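Local structure of Poly(A) ribonuclease POP2 (Saccharomyces cerevisiae, 1UOC) at residues 42-47 / 252-257; 78-83 / 245-250; 158-163 / 197-202; 29-34 / 98-103; 11-16 / 92-97. The protein probably serves as a catalytic 3'-5' exoribonuclease subunit of the CCR4-NOT mRNA deadenylase, this chain being the protein's RNase D domain. All blocks are in the same frame, centred on the assembly; numbering follows the deposited sequence.

Contact 1 of 5, residues 42-47 / 252-257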
# COMPACT_ATOMS: atom_id res chain seq x y z
N SER A 42 2.25 -2.61 4.85
CA SER A 42 2.40 -1.89 3.59
C SER A 42 1.12 -2.13 2.79
O SER A 42 0.47 -3.16 2.95
CB SER A 42 3.59 -2.41 2.80
OG SER A 42 3.37 -3.77 2.48
N ILE A 43 0.77 -1.17 1.94
CA ILE A 43 -0.42 -1.30 1.12
C ILE A 43 -0.18 -0.88 -0.32
O ILE A 43 0.58 0.04 -0.60
CB ILE A 43 -1.59 -0.47 1.70
CG1 ILE A 43 -2.80 -0.57 0.76
CG2 ILE A 43 -1.16 0.98 1.90
CD1 ILE A 43 -3.98 0.26 1.19
N SER A 44 -0.84 -1.57 -1.24
CA SER A 44 -0.74 -1.27 -2.65
C SER A 44 -2.13 -1.48 -3.25
O SER A 44 -2.95 -2.24 -2.73
CB SER A 44 0.26 -2.19 -3.33
OG SER A 44 0.53 -1.72 -4.64
N THR A 45 -2.40 -0.78 -4.35
CA THR A 45 -3.72 -0.88 -4.95
C THR A 45 -3.69 -0.91 -6.46
O THR A 45 -2.72 -0.50 -7.10
CB THR A 45 -4.59 0.30 -4.54
OG1 THR A 45 -3.99 1.50 -5.04
CG2 THR A 45 -4.73 0.37 -3.02
N GLU A 46 -4.78 -1.40 -7.02
CA GLU A 46 -4.94 -1.48 -8.45
C GLU A 46 -6.39 -1.09 -8.70
O GLU A 46 -7.32 -1.78 -8.26
CB GLU A 46 -4.64 -2.90 -8.94
CG GLU A 46 -4.57 -3.02 -10.46
CD GLU A 46 -3.56 -2.07 -11.08
OE1 GLU A 46 -2.36 -2.20 -10.79
OE2 GLU A 46 -3.98 -1.19 -11.85
N PHE A 47 -6.57 0.04 -9.36
CA PHE A 47 -7.90 0.53 -9.67
C PHE A 47 -8.14 0.37 -11.15
O PHE A 47 -7.21 0.42 -11.96
CB PHE A 47 -8.04 2.01 -9.33
CG PHE A 47 -7.72 2.35 -7.91
CD1 PHE A 47 -6.47 2.86 -7.56
CD2 PHE A 47 -8.69 2.20 -6.91
CE1 PHE A 47 -6.19 3.21 -6.24
CE2 PHE A 47 -8.41 2.56 -5.59
CZ PHE A 47 -7.16 3.06 -5.26
N LEU A 252 4.43 -6.23 -0.94
CA LEU A 252 5.55 -6.97 -0.41
C LEU A 252 6.90 -6.28 -0.71
O LEU A 252 7.74 -6.13 0.18
CB LEU A 252 5.56 -8.40 -0.98
CG LEU A 252 6.82 -9.23 -0.71
CD1 LEU A 252 7.12 -9.31 0.79
CD2 LEU A 252 6.62 -10.62 -1.31
N LEU A 253 7.09 -5.85 -1.95
CA LEU A 253 8.33 -5.19 -2.36
C LEU A 253 8.53 -3.91 -1.58
O LEU A 253 9.64 -3.57 -1.17
CB LEU A 253 8.30 -4.88 -3.87
CG LEU A 253 9.61 -4.39 -4.51
CD1 LEU A 253 10.73 -5.38 -4.23
CD2 LEU A 253 9.43 -4.21 -6.03
N MET A 254 7.43 -3.19 -1.41
CA MET A 254 7.38 -1.93 -0.69
C MET A 254 7.89 -2.10 0.73
O MET A 254 8.80 -1.39 1.17
CB MET A 254 5.93 -1.46 -0.66
CG MET A 254 5.69 0.01 -0.44
SD MET A 254 3.92 0.37 -0.43
CE MET A 254 3.49 -0.16 -2.08
N LEU A 255 7.30 -3.04 1.47
CA LEU A 255 7.69 -3.30 2.86
C LEU A 255 9.15 -3.78 3.00
O LEU A 255 9.87 -3.37 3.92
CB LEU A 255 6.75 -4.34 3.46
CG LEU A 255 6.91 -4.64 4.94
CD1 LEU A 255 6.60 -3.36 5.74
CD2 LEU A 255 5.98 -5.78 5.35
N LEU A 256 9.58 -4.66 2.10
CA LEU A 256 10.94 -5.20 2.11
C LEU A 256 11.91 -4.04 1.94
O LEU A 256 12.91 -3.92 2.64
CB LEU A 256 11.11 -6.18 0.94
CG LEU A 256 11.30 -7.68 1.14
CD1 LEU A 256 10.80 -8.12 2.51
CD2 LEU A 256 10.57 -8.40 0.00
N SER A 257 11.59 -3.18 0.98
CA SER A 257 12.41 -2.02 0.68
C SER A 257 12.44 -1.04 1.85
O SER A 257 13.50 -0.55 2.22
CB SER A 257 11.91 -1.32 -0.59
OG SER A 257 12.08 -2.16 -1.72
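Met254 reaches from helix 252-257 to the backbone of strand 42-47 with its thioether end. CG stands anti to the backbone N (chi1 -158°) and the chain stays extended to SD, then bends at the last torsion, bringing Met254 CE to 3.3 Å from Ile43 O and 4.0 Å from Ser44 CB. Met254 SD lies 3.4 Å from Ile43 O, so the sulfur and the methyl both rest against one carbonyl. Ser42 meets the next residue of the helix: its OG is 3.6 Å from Leu255 CB, while the hydroxyl hydrogen-bonds to Ser251 O, one turn earlier. In this DEDD-type nuclease, with its RNase H-like sheet, the strand is the central one that carries Ser44 and Glu46, predicted to bind the catalytic divalent metal, and the helix runs across it roughly antiparallel, 7.4 Å away axis to axis. Ser44 also touches Gln250, another predicted metal ligand. Ile43 turns its side chain to the other face of the sheet, near Asp166.

Contact 2 of 5, residues 78-83 / 245-250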
# COMPACT_ATOMS: atom_id res chain seq x y z
N PRO A 78 -11.67 -0.34 -7.06
CA PRO A 78 -10.57 -1.26 -6.74
C PRO A 78 -10.81 -2.65 -7.31
O PRO A 78 -11.90 -3.20 -7.17
CB PRO A 78 -10.56 -1.29 -5.21
CG PRO A 78 -11.55 -0.22 -4.79
CD PRO A 78 -12.54 -0.17 -5.89
N ILE A 79 -9.80 -3.21 -7.95
CA ILE A 79 -9.90 -4.55 -8.51
C ILE A 79 -9.02 -5.45 -7.64
O ILE A 79 -9.33 -6.62 -7.40
CB ILE A 79 -9.44 -4.56 -10.00
CG1 ILE A 79 -9.67 -5.94 -10.61
CG2 ILE A 79 -8.00 -4.20 -10.11
CD1 ILE A 79 -11.12 -6.23 -10.96
N GLN A 80 -7.91 -4.89 -7.15
CA GLN A 80 -6.98 -5.62 -6.30
C GLN A 80 -6.34 -4.70 -5.26
O GLN A 80 -6.21 -3.49 -5.48
CB GLN A 80 -5.87 -6.27 -7.13
CG GLN A 80 -6.25 -7.58 -7.79
CD GLN A 80 -5.13 -8.14 -8.66
OE1 GLN A 80 -5.14 -9.33 -9.00
NE2 GLN A 80 -4.17 -7.30 -9.03
N LEU A 81 -5.96 -5.29 -4.14
CA LEU A 81 -5.31 -4.55 -3.07
C LEU A 81 -4.40 -5.50 -2.30
O LEU A 81 -4.81 -6.58 -1.92
CB LEU A 81 -6.36 -3.92 -2.15
CG LEU A 81 -5.90 -3.04 -0.98
CD1 LEU A 81 -7.06 -2.15 -0.54
CD2 LEU A 81 -5.42 -3.90 0.18
N GLY A 82 -3.16 -5.08 -2.08
CA GLY A 82 -2.22 -5.91 -1.35
C GLY A 82 -1.86 -5.36 0.02
O GLY A 82 -1.79 -4.16 0.22
N LEU A 83 -1.65 -6.26 0.98
CA LEU A 83 -1.23 -5.89 2.34
C LEU A 83 -0.12 -6.85 2.72
O LEU A 83 -0.23 -8.05 2.52
CB LEU A 83 -2.37 -6.04 3.36
CG LEU A 83 -3.54 -5.07 3.36
CD1 LEU A 83 -4.45 -5.40 4.55
CD2 LEU A 83 -3.04 -3.62 3.43
N THR A 245 5.61 -8.30 -9.37
CA THR A 245 4.82 -7.56 -10.36
C THR A 245 3.32 -7.54 -10.10
O THR A 245 2.60 -6.74 -10.68
CB THR A 245 5.06 -8.10 -11.79
OG1 THR A 245 4.64 -9.47 -11.86
CG2 THR A 245 6.53 -8.01 -12.16
N THR A 246 2.83 -8.42 -9.25
CA THR A 246 1.41 -8.46 -8.92
C THR A 246 1.13 -7.40 -7.86
O THR A 246 2.06 -6.86 -7.23
CB THR A 246 1.00 -9.82 -8.35
OG1 THR A 246 1.77 -10.08 -7.17
CG2 THR A 246 1.23 -10.94 -9.37
N THR A 247 -0.14 -7.12 -7.63
CA THR A 247 -0.51 -6.11 -6.64
C THR A 247 -0.05 -6.53 -5.24
O THR A 247 0.45 -5.71 -4.47
CB THR A 247 -2.04 -5.88 -6.67
OG1 THR A 247 -2.43 -5.57 -8.02
CG2 THR A 247 -2.44 -4.71 -5.75
N GLY A 248 -0.21 -7.81 -4.92
CA GLY A 248 0.23 -8.30 -3.63
C GLY A 248 1.74 -8.19 -3.55
O GLY A 248 2.29 -7.73 -2.56
N GLY A 249 2.40 -8.59 -4.63
CA GLY A 249 3.85 -8.52 -4.69
C GLY A 249 4.38 -7.12 -4.48
O GLY A 249 5.44 -6.93 -3.88
N GLN A 250 3.63 -6.14 -4.97
CA GLN A 250 4.01 -4.74 -4.83
C GLN A 250 4.01 -4.31 -3.37
O GLN A 250 4.91 -3.60 -2.93
CB GLN A 250 3.05 -3.84 -5.62
CG GLN A 250 3.29 -3.82 -7.13
CD GLN A 250 4.58 -3.10 -7.50
OE1 GLN A 250 4.70 -1.88 -7.32
NE2 GLN A 250 5.55 -3.85 -8.02
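Thr247 lays its side chain over strand 80-83, with its hydroxyl near Gln80 and its methyl against the backbone of Leu81, between the nitrogens of Leu81 and Gly82. Thr247 OG1 is 3.6 Å from Gln80 CB and also near the end of the glutamine amide, which passes beside the threonine at a slant. In Thr247, CG2 stands anti to the backbone N, which turns the methyl to 3.8 Å from Gly82 N and 3.9 Å from Leu81 N. One residue on, two glycines face each other: Gly82 CA and Gly248 CA are 4.1 Å apart, a spacing that brings the first turn of the helix directly onto the strand. The direction a CB of Gly82 would take is filled by Thr247 O and Gly248 CA. Thr246 is the N-cap of this helix, its OG1 accepting from Gly249 N at 3.0 Å. On the strand side, Ile79 and Gln80 form a classic beta bulge opposite Glu46, a predicted metal ligand whose side chain touches Thr247. An alanine in place of Thr247 removes both branches, and would probably open a gap beside the Leu81 backbone and leave the Gln80 side chain less firmly placed. The contact is thus mainly close backbone packing between small residues, with one threonine hydroxyl beside the glutamine; it is consistent with the helix that bears Gln250, predicted to bind the metal, starting close against the strand.

Contact 3 of 5, residues 158-163 / 197-202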
# COMPACT_ATOMS: atom_id res chain seq x y z
N TRP A 158 2.06 2.34 9.12
CA TRP A 158 1.65 2.07 7.74
C TRP A 158 2.70 2.54 6.77
O TRP A 158 3.30 3.60 6.96
CB TRP A 158 0.32 2.74 7.41
CG TRP A 158 -0.90 2.02 7.94
CD1 TRP A 158 -1.45 2.13 9.18
CD2 TRP A 158 -1.72 1.10 7.22
NE1 TRP A 158 -2.57 1.34 9.28
CE2 TRP A 158 -2.76 0.70 8.09
CE3 TRP A 158 -1.68 0.58 5.92
CZ2 TRP A 158 -3.75 -0.21 7.70
CZ3 TRP A 158 -2.67 -0.34 5.52
CH2 TRP A 158 -3.69 -0.72 6.41
N ILE A 159 2.93 1.76 5.73
CA ILE A 159 3.93 2.06 4.70
C ILE A 159 3.20 2.17 3.36
O ILE A 159 2.43 1.28 3.00
CB ILE A 159 4.98 0.93 4.59
CG1 ILE A 159 5.64 0.70 5.95
CG2 ILE A 159 6.04 1.28 3.53
CD1 ILE A 159 6.39 1.92 6.48
N THR A 160 3.46 3.25 2.64
CA THR A 160 2.81 3.49 1.37
C THR A 160 3.80 4.03 0.35
O THR A 160 4.92 4.41 0.70
CB THR A 160 1.67 4.51 1.54
OG1 THR A 160 0.99 4.68 0.29
CG2 THR A 160 2.25 5.86 2.00
N TYR A 161 3.38 4.05 -0.91
CA TYR A 161 4.21 4.57 -1.99
C TYR A 161 3.22 5.39 -2.80
O TYR A 161 2.23 4.86 -3.28
CB TYR A 161 4.76 3.43 -2.85
CG TYR A 161 6.15 3.70 -3.38
CD1 TYR A 161 7.27 3.48 -2.59
CD2 TYR A 161 6.34 4.26 -4.65
CE1 TYR A 161 8.55 3.81 -3.03
CE2 TYR A 161 7.60 4.59 -5.11
CZ TYR A 161 8.71 4.37 -4.29
OH TYR A 161 9.97 4.73 -4.71
N HIS A 162 3.48 6.69 -2.94
CA HIS A 162 2.53 7.56 -3.64
C HIS A 162 1.21 7.37 -2.91
O HIS A 162 0.21 6.92 -3.48
CB HIS A 162 2.39 7.13 -5.10
CG HIS A 162 3.52 7.59 -5.98
ND1 HIS A 162 3.74 7.06 -7.23
CD2 HIS A 162 4.46 8.55 -5.80
CE1 HIS A 162 4.77 7.68 -7.79
NE2 HIS A 162 5.23 8.58 -6.94
N ALA A 163 1.22 7.70 -1.61
CA ALA A 163 0.06 7.58 -0.74
C ALA A 163 -1.18 8.18 -1.38
O ALA A 163 -1.95 7.47 -2.02
CB ALA A 163 0.35 8.27 0.59
N PHE A 197 2.36 6.68 9.86
CA PHE A 197 2.58 6.17 8.52
C PHE A 197 3.68 6.87 7.74
O PHE A 197 4.07 7.99 8.05
CB PHE A 197 1.25 6.20 7.73
CG PHE A 197 0.94 7.52 7.08
CD1 PHE A 197 1.55 7.87 5.88
CD2 PHE A 197 0.01 8.39 7.64
CE1 PHE A 197 1.25 9.07 5.25
CE2 PHE A 197 -0.30 9.60 7.02
CZ PHE A 197 0.32 9.94 5.82
N TYR A 198 4.19 6.18 6.73
CA TYR A 198 5.25 6.73 5.89
C TYR A 198 5.00 6.52 4.41
O TYR A 198 4.45 5.51 3.99
CB TYR A 198 6.60 6.11 6.22
CG TYR A 198 7.13 6.45 7.59
CD1 TYR A 198 6.68 5.79 8.73
CD2 TYR A 198 8.09 7.46 7.74
CE1 TYR A 198 7.17 6.13 10.00
CE2 TYR A 198 8.57 7.81 9.00
CZ TYR A 198 8.11 7.15 10.12
OH TYR A 198 8.59 7.50 11.36
N ASP A 199 5.39 7.51 3.62
CA ASP A 199 5.29 7.40 2.18
C ASP A 199 6.74 7.11 1.79
O ASP A 199 7.59 8.00 1.79
CB ASP A 199 4.86 8.72 1.54
CG ASP A 199 4.64 8.57 0.05
OD1 ASP A 199 5.40 7.80 -0.58
OD2 ASP A 199 3.72 9.23 -0.49
N LEU A 200 7.03 5.84 1.49
CA LEU A 200 8.37 5.43 1.13
C LEU A 200 8.89 6.20 -0.08
O LEU A 200 10.08 6.50 -0.17
CB LEU A 200 8.40 3.93 0.85
CG LEU A 200 9.74 3.32 0.45
CD1 LEU A 200 10.82 3.75 1.42
CD2 LEU A 200 9.61 1.82 0.40
N ASN A 201 8.00 6.52 -1.01
CA ASN A 201 8.36 7.26 -2.21
C ASN A 201 8.95 8.61 -1.80
O ASN A 201 9.98 9.06 -2.31
CB ASN A 201 7.11 7.45 -3.07
CG ASN A 201 7.34 8.37 -4.25
OD1 ASN A 201 7.53 9.57 -4.08
ND2 ASN A 201 7.35 7.80 -5.45
N LEU A 202 8.30 9.26 -0.85
CA LEU A 202 8.76 10.55 -0.37
C LEU A 202 10.09 10.42 0.40
O LEU A 202 11.00 11.22 0.19
CB LEU A 202 7.66 11.17 0.49
CG LEU A 202 7.90 12.52 1.14
CD1 LEU A 202 8.61 12.30 2.45
CD2 LEU A 202 8.69 13.44 0.22
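Asn201 lies across the face of the Tyr161 ring, its CB 3.5 Å from the ring centroid and 10° off the normal, a CH-pi contact. Ring and amide planes stand 78° apart; Asn201 ND2 stays over the rim, 3.2 Å from Tyr161 CE2, beside the His162 imidazole, which is inclined to the amide by 42°. Leu200 flanks the same tyrosine, its CB 3.6 Å from Tyr161 CD1; the phenol hydroxyl is held by Tyr227 O. Asp199 points its carboxylate back at the loop 161-163 that follows strand 157-160. OD1 accepts from His162 N on its syn side but tilted out of the plane, and from Leu202 N above the opposite face; Asp199 OD2 takes Ala163 N from well above the plane, at 3.1 Å. The bond to Leu202 N makes Asp199 the N-cap of helix 200-207, so one acid fixes both a loop and a helix start. Thr160 CG2 packs on Asp199 CB at 3.9 Å, and Trp158 CB meets Phe197 CB at 3.6 Å on the same sheet face. Tyr198 N to Trp158 O (2.7 Å), Thr160 N to Tyr198 O and Leu200 N to Thr160 O complete the ladder. This is a parallel strand pair at one end of the RNase H-like sheet, strand 197-199 forming the edge.

Contact 4 of 5, residues 29-34 / 98-103. With CA (calcium ion), chain C.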
# COMPACT_ATOMS: atom_id res chain seq x y z
N ALA A 29 -8.56 -13.24 10.09
CA ALA A 29 -8.38 -13.77 11.44
C ALA A 29 -6.87 -13.90 11.67
O ALA A 29 -6.37 -13.59 12.75
CB ALA A 29 -9.07 -15.12 11.58
N VAL A 30 -6.15 -14.35 10.64
CA VAL A 30 -4.69 -14.49 10.72
C VAL A 30 -4.02 -13.12 10.83
O VAL A 30 -3.09 -12.94 11.60
CB VAL A 30 -4.12 -15.22 9.48
CG1 VAL A 30 -2.59 -15.19 9.51
CG2 VAL A 30 -4.64 -16.65 9.43
N ILE A 31 -4.48 -12.16 10.04
CA ILE A 31 -3.92 -10.81 10.07
C ILE A 31 -4.06 -10.25 11.49
O ILE A 31 -3.13 -9.70 12.06
CB ILE A 31 -4.68 -9.87 9.08
CG1 ILE A 31 -4.36 -10.27 7.64
CG2 ILE A 31 -4.31 -8.40 9.35
CD1 ILE A 31 -5.22 -9.58 6.60
N ARG A 32 -5.24 -10.43 12.04
CA ARG A 32 -5.58 -9.98 13.37
C ARG A 32 -4.62 -10.49 14.46
O ARG A 32 -4.28 -9.76 15.39
CB ARG A 32 -7.01 -10.41 13.67
CG ARG A 32 -7.79 -9.50 14.60
CD ARG A 32 -9.24 -10.00 14.71
NE ARG A 32 -9.92 -9.90 13.43
CZ ARG A 32 -10.63 -10.87 12.87
NH1 ARG A 32 -10.78 -12.04 13.48
NH2 ARG A 32 -11.20 -10.66 11.69
N GLN A 33 -4.18 -11.74 14.37
CA GLN A 33 -3.29 -12.23 15.42
C GLN A 33 -1.82 -12.00 15.14
O GLN A 33 -0.99 -12.18 16.02
CB GLN A 33 -3.57 -13.72 15.75
CG GLN A 33 -2.93 -14.74 14.85
CD GLN A 33 -1.51 -15.12 15.27
OE1 GLN A 33 -0.75 -15.64 14.45
NE2 GLN A 33 -1.15 -14.88 16.53
N LEU A 34 -1.49 -11.58 13.93
CA LEU A 34 -0.08 -11.33 13.61
C LEU A 34 0.29 -9.88 13.88
O LEU A 34 1.41 -9.59 14.30
CB LEU A 34 0.23 -11.64 12.13
CG LEU A 34 0.16 -13.07 11.59
CD1 LEU A 34 0.31 -13.05 10.07
CD2 LEU A 34 1.25 -13.91 12.23
N SER A 98 2.35 -13.92 4.86
CA SER A 98 2.67 -12.64 5.47
C SER A 98 2.31 -11.52 4.47
O SER A 98 2.52 -10.33 4.74
CB SER A 98 4.17 -12.63 5.76
OG SER A 98 4.47 -11.65 6.70
N THR A 99 1.79 -11.91 3.32
CA THR A 99 1.39 -10.95 2.29
C THR A 99 0.10 -11.47 1.68
O THR A 99 -0.03 -12.66 1.42
CB THR A 99 2.46 -10.81 1.19
OG1 THR A 99 3.66 -10.31 1.76
CG2 THR A 99 1.99 -9.82 0.11
N TRP A 100 -0.84 -10.57 1.46
CA TRP A 100 -2.13 -10.94 0.92
C TRP A 100 -2.47 -10.08 -0.27
O TRP A 100 -2.06 -8.92 -0.35
CB TRP A 100 -3.21 -10.72 1.99
CG TRP A 100 -3.10 -11.64 3.18
CD1 TRP A 100 -3.70 -12.86 3.34
CD2 TRP A 100 -2.27 -11.45 4.33
NE1 TRP A 100 -3.29 -13.43 4.52
CE2 TRP A 100 -2.41 -12.59 5.14
CE3 TRP A 100 -1.41 -10.42 4.75
CZ2 TRP A 100 -1.72 -12.74 6.36
CZ3 TRP A 100 -0.73 -10.56 5.95
CH2 TRP A 100 -0.89 -11.72 6.74
N GLN A 101 -3.22 -10.66 -1.20
CA GLN A 101 -3.69 -9.94 -2.36
C GLN A 101 -5.19 -10.14 -2.37
O GLN A 101 -5.67 -11.21 -2.72
CB GLN A 101 -3.11 -10.47 -3.67
CG GLN A 101 -3.55 -9.62 -4.87
CD GLN A 101 -2.88 -10.01 -6.17
OE1 GLN A 101 -3.28 -10.96 -6.83
NE2 GLN A 101 -1.84 -9.28 -6.53
N PHE A 102 -5.91 -9.11 -1.97
CA PHE A 102 -7.36 -9.18 -1.95
C PHE A 102 -7.90 -8.87 -3.35
O PHE A 102 -7.55 -7.86 -3.95
CB PHE A 102 -7.91 -8.18 -0.93
CG PHE A 102 -7.44 -8.42 0.49
CD1 PHE A 102 -6.23 -7.89 0.93
CD2 PHE A 102 -8.20 -9.18 1.36
CE1 PHE A 102 -5.78 -8.11 2.24
CE2 PHE A 102 -7.76 -9.42 2.67
CZ PHE A 102 -6.55 -8.88 3.11
N ASN A 103 -8.75 -9.75 -3.86
CA ASN A 103 -9.33 -9.58 -5.18
C ASN A 103 -10.80 -9.19 -5.01
O ASN A 103 -11.57 -9.90 -4.37
CB ASN A 103 -9.18 -10.88 -5.97
CG ASN A 103 -7.72 -11.32 -6.09
OD1 ASN A 103 -7.23 -12.15 -5.32
ND2 ASN A 103 -7.01 -10.75 -7.06
CA CA C . -0.91 -11.27 18.10
O HOH W 1 -2.45 -9.32 17.13
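Ile31 brings its longer branch from helix 29-34 down onto the aromatic side chains of strand 99-103. From CB, its CG1 is set beside the backbone N (chi1 -70°), which carries it over one face of Trp100: Ile31 CG1 lies 3.7 Å from the centroid of the six-membered ring and 7° off the normal, a CH-pi contact. Ile31 CD1 continues past the indole, 4.2 Å from Trp100 CD2, and ends 3.8 Å from Phe102 CZ, in the plane of that phenyl ring at its edge. The rim of the indole is met by two other residues: Leu34 CD1 lies in its plane, 3.8 Å from Trp100 CH2, and Val30 CG1 is 4.1 Å from Trp100 CZ2. Trp100 NE1 hydrogen-bonds to Glu27 OE2 of helix 24-34. Phe102 meets Phe141 edge-to-face and touches Phe28. Beyond the contact, at the helix end, Gln33 O binds a calcium ion at 2.3 Å together with Ser36 OG and a water that also donates to Arg32 O. Between the segments the chemistry is apolar, so shape fit of aliphatic tips on rings carries this contact; the indole N-H bond to Glu27 adds a directional tie.

Contact 5 of 5, residues 11-16 / 92-97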
# COMPACT_ATOMS: atom_id res chain seq x y z
N PRO A 11 13.38 -17.25 1.53
CA PRO A 11 12.40 -17.70 0.53
C PRO A 11 10.92 -17.61 0.88
O PRO A 11 10.13 -17.12 0.07
CB PRO A 11 12.84 -19.14 0.26
CG PRO A 11 14.31 -19.05 0.40
CD PRO A 11 14.47 -18.23 1.66
N ASN A 12 10.54 -18.07 2.06
CA ASN A 12 9.14 -18.04 2.46
C ASN A 12 8.53 -16.65 2.65
O ASN A 12 7.33 -16.50 2.84
CB ASN A 12 8.94 -18.93 3.70
CG ASN A 12 8.31 -18.20 4.88
OD1 ASN A 12 9.00 -17.47 5.60
ND2 ASN A 12 7.00 -18.39 5.08
N TYR A 13 9.37 -15.61 2.60
CA TYR A 13 8.87 -14.25 2.73
C TYR A 13 8.25 -13.81 1.41
O TYR A 13 7.42 -12.90 1.37
CB TYR A 13 10.00 -13.27 3.06
CG TYR A 13 10.50 -13.26 4.49
CD1 TYR A 13 11.23 -12.18 4.97
CD2 TYR A 13 10.25 -14.33 5.35
CE1 TYR A 13 11.70 -12.14 6.28
CE2 TYR A 13 10.72 -14.31 6.66
CZ TYR A 13 11.44 -13.21 7.12
OH TYR A 13 11.88 -13.16 8.42
N LEU A 14 8.65 -14.47 0.32
CA LEU A 14 8.17 -14.10 -1.00
C LEU A 14 7.00 -14.95 -1.50
O LEU A 14 6.97 -15.41 -2.64
CB LEU A 14 9.34 -14.17 -1.99
CG LEU A 14 10.65 -13.53 -1.50
CD1 LEU A 14 11.75 -13.71 -2.54
CD2 LEU A 14 10.42 -12.04 -1.20
N PHE A 15 6.01 -15.13 -0.63
CA PHE A 15 4.82 -15.89 -0.94
C PHE A 15 3.62 -14.97 -0.72
O PHE A 15 3.51 -14.36 0.34
CB PHE A 15 4.71 -17.11 -0.02
CG PHE A 15 3.38 -17.79 -0.07
CD1 PHE A 15 3.00 -18.53 -1.19
CD2 PHE A 15 2.48 -17.67 0.98
CE1 PHE A 15 1.74 -19.12 -1.27
CE2 PHE A 15 1.20 -18.26 0.92
CZ PHE A 15 0.84 -18.99 -0.21
N VAL A 16 2.73 -14.88 -1.71
CA VAL A 16 1.54 -14.04 -1.62
C VAL A 16 0.26 -14.88 -1.57
O VAL A 16 -0.02 -15.63 -2.50
CB VAL A 16 1.42 -13.10 -2.84
CG1 VAL A 16 0.16 -12.26 -2.72
CG2 VAL A 16 2.64 -12.21 -2.95
N LYS A 92 9.51 -11.64 9.24
CA LYS A 92 8.16 -12.12 8.97
C LYS A 92 8.00 -13.52 9.56
O LYS A 92 8.99 -14.19 9.86
CB LYS A 92 7.93 -12.15 7.46
CG LYS A 92 7.88 -10.76 6.79
CD LYS A 92 7.83 -10.89 5.25
CE LYS A 92 7.17 -9.69 4.57
NZ LYS A 92 5.67 -9.67 4.74
N PRO A 93 6.75 -13.96 9.77
CA PRO A 93 6.55 -15.30 10.33
C PRO A 93 7.14 -16.38 9.43
O PRO A 93 7.00 -16.30 8.21
CB PRO A 93 5.02 -15.39 10.45
CG PRO A 93 4.52 -14.37 9.44
CD PRO A 93 5.48 -13.25 9.63
N ASP A 94 7.82 -17.36 10.02
CA ASP A 94 8.45 -18.44 9.25
C ASP A 94 7.44 -19.43 8.66
O ASP A 94 7.75 -20.16 7.72
CB ASP A 94 9.48 -19.18 10.11
CG ASP A 94 10.68 -18.31 10.49
OD1 ASP A 94 11.17 -17.55 9.62
OD2 ASP A 94 11.13 -18.39 11.65
N ASN A 95 6.24 -19.44 9.22
CA ASN A 95 5.19 -20.31 8.73
C ASN A 95 3.97 -19.50 8.35
O ASN A 95 3.64 -18.52 9.00
CB ASN A 95 4.78 -21.33 9.80
CG ASN A 95 5.59 -22.61 9.72
OD1 ASN A 95 5.07 -23.70 9.98
ND2 ASN A 95 6.86 -22.50 9.35
N GLY A 96 3.29 -19.91 7.29
CA GLY A 96 2.10 -19.20 6.87
C GLY A 96 2.38 -17.94 6.07
O GLY A 96 3.53 -17.49 5.99
N PRO A 97 1.33 -17.34 5.48
CA PRO A 97 1.40 -16.12 4.67
C PRO A 97 1.62 -14.84 5.48
O PRO A 97 1.13 -14.68 6.59
CB PRO A 97 0.05 -16.12 3.97
CG PRO A 97 -0.85 -16.68 5.03
CD PRO A 97 -0.04 -17.87 5.53
O HOH W 2 5.37 -11.97 2.85
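The polar link between Tyr13 and Lys92 is a single direct bond: Lys92 N donates to Tyr13 OH at 2.9 Å with an N-H...O angle of 165°. A water adds a second, indirect one, donating to Tyr13 O and accepting from Lys92 NZ at 3.0 Å. That ammonium also hydrogen-bonds to Leu85 O, Ser84 OG and Ser98 OG. In CH-pi contact, Lys92 CB lies over the centre of one face of Tyr13, 3.6 Å from the ring centroid. The lysine chain then follows that face, with Lys92 CD 3.6 Å from Tyr13 CD1, and its last torsion (chi4 -74°) bends NZ off toward its partners. A leucine in place of Tyr13 has neither ring nor hydroxyl, and would probably leave Lys92 N without this acceptor and the aliphatic part of the lysine without its flat support. Among apolar contacts, Phe15 lies alongside Pro97, pointing the same way, with Pro97 CB 3.9 Å from Phe15 CE2 at the ring edge. Away from the predicted catalytic metal site, this is loop-to-loop packing: the N-terminal segment leading into edge strand 17-19 is pinned on the connection between antiparallel strands 77-86 and 99-103.

From the N terminus, segment 11-16 waits until 92-97 for contact 5 to close, and helix segment 29-34 until 98-103 for contact 4; these two loops cross. Contact 1 opens at 42-47 and closes at 252-257, crossing both. Within its span lies contact 2, from 78-83 to 245-250, which crosses contacts 4 and 5 as well, and within that again contact 3, from 158-163 to 197-202, which comes after contacts 4 and 5 in series. Contacts 1 and 2 lay successive turns of helix 247-264 on neighbouring strands 40-48 and 77-86. Contact 3 extends the same sheet to edge strand 197-199, while contacts 4 and 5 secure helix 24-34 and the N-terminal loop around strand 99-103.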